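Local coordinates for protein alanine racemase (Acinetobacter baumannii, PDB 4QHR) that is a two-domain enzyme of the alanine racemase family, joining an N-terminal TIM barrel to a C-terminal domain rich in beta strands, at residues A[164-169]-A[197-202]; A[210-213]-A[218-221]. All blocks are in the same frame, centred on the assembly; numbering follows the deposited sequence.

Contact 1: residues A[164-169]-A[197-202]; sequences DVDHPL and IFKWPE
At the surface of the TIM barrel, the loop from strand 154-157 to helix 168-184 meets the end of helix 194-199, where K199 reaches V165 and D166. K199 bridges the gap with its long side chain. It leaves its helix with CG anti to the carbonyl carbon and bends at chi3 (68°), which turns NZ to the loop backbone. K199 NZ lies 3.2 Å from V165 O. Its firm backbone partner is A163 O, just before the loop segment, to which NZ gives a hydrogen bond.

D166 approaches from further along the loop. Its OD1 makes a long salt bridge of 4.0 Å with K199 NZ. One water closes the gap: it takes a hydrogen bond of 2.8 Å from K199 NZ and gives one of 2.6 Å to D166 OD1. A second water accepts from K199 NZ at 3.1 Å and bonds weakly to D164 O. Nearer the helix, K199 CB sits 3.8 Å above one face of the W200 ring, offset toward its rim. NZ is thus bonded to one carbonyl and two waters, and D166 probably adds only a solvent-screened attraction.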
loop_
_atom_site.group_PDB
_atom_site.type_symbol
_atom_site.label_atom_id
_atom_site.label_comp_id
_atom_site.label_asym_id
_atom_site.label_seq_id
_atom_site.Cartn_x
_atom_site.Cartn_y
_atom_site.Cartn_z
ATOM N N ASP A 164 -10.282 -0.561 -22.071
ATOM C CA ASP A 164 -11.328 -0.570 -21.084
ATOM C C ASP A 164 -12.562 0.296 -21.388
ATOM O O ASP A 164 -13.555 0.138 -20.686
ATOM C CB ASP A 164 -10.790 -0.151 -19.732
ATOM C CG ASP A 164 -10.271 1.278 -19.728
ATOM O OD1 ASP A 164 -9.467 1.677 -20.587
ATOM O OD2 ASP A 164 -10.694 2.025 -18.852
ATOM N N VAL A 165 -12.540 1.177 -22.394
ATOM C CA VAL A 165 -13.714 2.008 -22.703
ATOM C C VAL A 165 -13.865 2.122 -24.202
ATOM O O VAL A 165 -13.044 1.601 -24.939
ATOM C CB VAL A 165 -13.589 3.452 -22.114
ATOM C CG1 VAL A 165 -13.739 3.457 -20.610
ATOM C CG2 VAL A 165 -12.276 4.084 -22.511
ATOM N N ASP A 166 -14.914 2.797 -24.676
ATOM C CA ASP A 166 -14.996 3.148 -26.094
ATOM C C ASP A 166 -14.224 4.407 -26.272
ATOM O O ASP A 166 -14.502 5.385 -25.616
ATOM C CB ASP A 166 -16.420 3.409 -26.565
ATOM C CG ASP A 166 -17.269 2.149 -26.603
ATOM O OD1 ASP A 166 -16.721 1.038 -26.755
ATOM O OD2 ASP A 166 -18.513 2.292 -26.491
ATOM N N HIS A 167 -13.259 4.386 -27.171
ATOM C CA HIS A 167 -12.345 5.502 -27.328
ATOM C C HIS A 167 -11.821 5.458 -28.763
ATOM O O HIS A 167 -11.534 4.360 -29.270
ATOM C CB HIS A 167 -11.202 5.331 -26.308
ATOM C CG HIS A 167 -10.403 6.562 -26.072
ATOM N ND1 HIS A 167 -9.564 7.089 -27.024
ATOM C CD2 HIS A 167 -10.312 7.384 -25.002
ATOM C CE1 HIS A 167 -8.979 8.179 -26.559
ATOM N NE2 HIS A 167 -9.423 8.387 -25.336
ATOM N N PRO A 168 -11.673 6.625 -29.425
ATOM C CA PRO A 168 -11.154 6.665 -30.810
ATOM C C PRO A 168 -9.713 6.225 -31.009
ATOM O O PRO A 168 -9.322 5.876 -32.125
ATOM C CB PRO A 168 -11.264 8.162 -31.218
ATOM C CG PRO A 168 -11.588 8.913 -29.969
ATOM C CD PRO A 168 -12.117 7.953 -28.939
ATOM N N LEU A 169 -8.900 6.312 -29.976
ATOM C CA LEU A 169 -7.516 5.857 -30.055
ATOM C C LEU A 169 -7.453 4.322 -30.152
ATOM O O LEU A 169 -6.465 3.803 -30.656
ATOM C CB LEU A 169 -6.698 6.356 -28.871
ATOM C CG LEU A 169 -5.179 6.085 -28.846
ATOM C CD1 LEU A 169 -4.418 6.765 -29.986
ATOM C CD2 LEU A 169 -4.595 6.508 -27.498
ATOM N N ILE A 197 -9.300 -9.123 -24.594
ATOM C CA ILE A 197 -9.788 -10.515 -24.619
ATOM C C ILE A 197 -11.334 -10.545 -24.647
ATOM O O ILE A 197 -11.944 -11.353 -25.387
ATOM C CB ILE A 197 -9.159 -11.365 -23.469
ATOM C CG1 ILE A 197 -7.656 -11.547 -23.722
ATOM C CG2 ILE A 197 -9.834 -12.734 -23.359
ATOM C CD1 ILE A 197 -6.852 -12.035 -22.552
ATOM N N PHE A 198 -11.988 -9.681 -23.864
ATOM C CA PHE A 198 -13.445 -9.645 -23.849
ATOM C C PHE A 198 -14.007 -8.988 -25.117
ATOM O O PHE A 198 -15.005 -9.468 -25.680
ATOM C CB PHE A 198 -13.981 -8.911 -22.601
ATOM C CG PHE A 198 -13.989 -9.741 -21.369
ATOM C CD1 PHE A 198 -14.983 -10.653 -21.158
ATOM C CD2 PHE A 198 -13.022 -9.605 -20.417
ATOM C CE1 PHE A 198 -15.008 -11.445 -20.010
ATOM C CE2 PHE A 198 -13.042 -10.350 -19.273
ATOM C CZ PHE A 198 -14.031 -11.291 -19.076
ATOM N N LYS A 199 -13.349 -7.940 -25.579
ATOM C CA LYS A 199 -13.905 -7.162 -26.681
ATOM C C LYS A 199 -13.524 -7.542 -28.095
ATOM O O LYS A 199 -14.344 -7.418 -28.958
ATOM C CB LYS A 199 -13.600 -5.738 -26.486
ATOM C CG LYS A 199 -14.429 -5.181 -25.339
ATOM C CD LYS A 199 -13.908 -3.834 -24.877
ATOM C CE LYS A 199 -14.114 -2.763 -25.920
ATOM N NZ LYS A 199 -13.930 -1.409 -25.334
ATOM N N TRP A 200 -12.303 -8.000 -28.327
ATOM C CA TRP A 200 -11.780 -8.132 -29.678
ATOM C C TRP A 200 -11.094 -9.468 -29.907
ATOM O O TRP A 200 -9.879 -9.483 -30.127
ATOM C CB TRP A 200 -10.795 -6.997 -29.995
ATOM C CG TRP A 200 -11.342 -5.671 -29.790
ATOM C CD1 TRP A 200 -12.579 -5.228 -30.180
ATOM C CD2 TRP A 200 -10.722 -4.557 -29.104
ATOM N NE1 TRP A 200 -12.748 -3.929 -29.789
ATOM C CE2 TRP A 200 -11.628 -3.492 -29.139
ATOM C CE3 TRP A 200 -9.493 -4.368 -28.466
ATOM C CZ2 TRP A 200 -11.348 -2.253 -28.569
ATOM C CZ3 TRP A 200 -9.213 -3.151 -27.905
ATOM C CH2 TRP A 200 -10.140 -2.096 -27.963
ATOM N N PRO A 201 -11.866 -10.576 -29.939
ATOM C CA PRO A 201 -11.226 -11.880 -30.180
ATOM C C PRO A 201 -10.529 -11.915 -31.521
ATOM O O PRO A 201 -9.601 -12.693 -31.675
ATOM C CB PRO A 201 -12.390 -12.903 -30.112
ATOM C CG PRO A 201 -13.616 -12.082 -30.325
ATOM C CD PRO A 201 -13.325 -10.706 -29.762
ATOM N N GLU A 202 -10.947 -11.078 -32.473
ATOM C CA GLU A 202 -10.283 -11.029 -33.794
ATOM C C GLU A 202 -8.824 -10.569 -33.723
ATOM O O GLU A 202 -8.046 -10.779 -34.669
ATOM C CB GLU A 202 -11.067 -10.155 -34.795
ATOM C CG GLU A 202 -11.088 -8.658 -34.501
ATOM C CD GLU A 202 -12.197 -8.195 -33.532
ATOM O OE1 GLU A 202 -12.895 -9.009 -32.871
ATOM O OE2 GLU A 202 -12.338 -6.970 -33.432
HETATM O O HOH W 1 -15.892 -0.539 -23.159
HETATM O O HOH W 2 -14.549 -0.135 -27.711
#

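Contact 2: residues A[210-213]-A[218-221]; sequences PGIM and SPFA
P219 lies between the ring of F220 and the side chain of I212. Its CG sits 3.9 Å above one face of the F220 phenyl, offset toward the rim. F220 also packs on A195 of helix 194-199 and, like S218 and P219, on L228 of helix 225-228. On the I212 side, the proline offers its CB. I212 CG2 meets P219 CB at 3.9 Å and lies equally close to P219 CA. P219 CG is a little further from I212 CG2, at 4.2 Å. The same methyl is 4.4 Å from S218 C, so it rests against the S218-P219 backbone as well as the ring. I212 has CG1 anti to the backbone N (chi1 -165°). This leaves CG2 between N and the carbonyl carbon and aims it at the proline. The two side chains cross at a slant, and the contact between them is wholly apolar. I212, S218 and P219 are all buried.

Both segments belong to the long loop after strand 207-208, the last strand of the TIM barrel. G211 N and I212 N give hydrogen bonds to OP3 and OP1 of the modified lysine LLP at position 34. The I212 side chain is therefore carried by a residue whose backbone grips the phosphate of LLP. The loop then doubles back, bringing I212 CA to 6.4 Å from P219 CA.

The CB of S218 points away from I212, and its backbone faces the methyl instead. S218 OG stands anti to its own N (chi1 -176°), which swings it along the chain to within 3.0 Å of F220 N. Its strongest partner is K223 O, to which it is hydrogen-bonded.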
loop_
_atom_site.group_PDB
_atom_site.type_symbol
_atom_site.label_atom_id
_atom_site.label_comp_id
_atom_site.label_asym_id
_atom_site.label_seq_id
_atom_site.Cartn_x
_atom_site.Cartn_y
_atom_site.Cartn_z
ATOM N N PRO A 210 -3.646 -11.855 -20.542
ATOM C CA PRO A 210 -4.497 -11.459 -19.466
ATOM C C PRO A 210 -3.768 -11.126 -18.162
ATOM O O PRO A 210 -2.903 -11.887 -17.720
ATOM C CB PRO A 210 -5.311 -12.698 -19.184
ATOM C CG PRO A 210 -4.348 -13.816 -19.534
ATOM C CD PRO A 210 -3.692 -13.308 -20.774
ATOM N N GLY A 211 -4.167 -10.036 -17.543
ATOM C CA GLY A 211 -3.795 -9.756 -16.150
ATOM C C GLY A 211 -4.955 -9.707 -15.165
ATOM O O GLY A 211 -5.296 -10.718 -14.520
ATOM N N ILE A 212 -5.573 -8.528 -15.079
ATOM C CA ILE A 212 -6.586 -8.299 -14.066
ATOM C C ILE A 212 -7.677 -9.369 -14.027
ATOM O O ILE A 212 -8.155 -9.725 -12.947
ATOM C CB ILE A 212 -7.175 -6.866 -14.160
ATOM C CG1 ILE A 212 -7.940 -6.538 -12.885
ATOM C CG2 ILE A 212 -8.031 -6.677 -15.423
ATOM C CD1 ILE A 212 -7.079 -6.455 -11.638
ATOM N N MET A 213 -8.106 -9.875 -15.185
ATOM C CA MET A 213 -9.194 -10.869 -15.157
ATOM C C MET A 213 -8.814 -12.178 -14.437
ATOM O O MET A 213 -9.690 -12.845 -13.858
ATOM C CB MET A 213 -9.746 -11.194 -16.563
ATOM C CG MET A 213 -8.761 -11.846 -17.493
ATOM S SD MET A 213 -9.363 -11.977 -19.188
ATOM C CE MET A 213 -10.654 -13.209 -19.064
ATOM N N SER A 218 -12.469 -6.625 -12.374
ATOM C CA SER A 218 -12.948 -6.157 -13.704
ATOM C C SER A 218 -12.033 -5.191 -14.441
ATOM O O SER A 218 -11.560 -4.229 -13.883
ATOM C CB SER A 218 -14.283 -5.445 -13.567
ATOM O OG SER A 218 -14.754 -5.084 -14.865
ATOM N N PRO A 219 -11.788 -5.437 -15.730
ATOM C CA PRO A 219 -11.065 -4.416 -16.537
ATOM C C PRO A 219 -11.960 -3.218 -16.964
ATOM O O PRO A 219 -11.432 -2.300 -17.565
ATOM C CB PRO A 219 -10.675 -5.157 -17.803
ATOM C CG PRO A 219 -11.412 -6.386 -17.825
ATOM C CD PRO A 219 -12.182 -6.589 -16.530
ATOM N N PHE A 220 -13.254 -3.269 -16.649
ATOM C CA PHE A 220 -14.262 -2.310 -17.156
ATOM C C PHE A 220 -14.973 -1.597 -16.009
ATOM O O PHE A 220 -15.451 -2.238 -15.068
ATOM C CB PHE A 220 -15.327 -3.040 -17.976
ATOM C CG PHE A 220 -14.780 -3.837 -19.127
ATOM C CD1 PHE A 220 -14.157 -3.206 -20.163
ATOM C CD2 PHE A 220 -14.939 -5.224 -19.195
ATOM C CE1 PHE A 220 -13.662 -3.920 -21.237
ATOM C CE2 PHE A 220 -14.450 -5.955 -20.271
ATOM C CZ PHE A 220 -13.787 -5.294 -21.293
ATOM N N ALA A 221 -15.107 -0.284 -16.137
ATOM C CA ALA A 221 -15.805 0.534 -15.137
ATOM C C ALA A 221 -17.277 0.224 -15.074
ATOM O O ALA A 221 -17.887 0.351 -14.020
ATOM C CB ALA A 221 -15.591 2.028 -15.426
#

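In the fold
The two contacts follow one another along the chain, contact 1 closing at 202 before contact 2 opens at 210. Both lie in the N-terminal TIM-barrel domain, with centres about 12 Å apart. Contact 1 is at the surface, while contact 2 is buried, its centre about 8 Å from the centre of the folded chain. Helix 194-199 joins them. K199 CD packs on F220 CE1 at 3.6 Å, and F198 CE2 meets M213 CE at 3.7 Å. The loop 164-169 also touches contact 2 directly, with D164 O 3.4 Å from F220 CD1. The loop after strand 154-157, helix 194-199 after strand 188-190 and the loop after strand 207-208 thus pack together, the last of them reaching the phosphate of LLP.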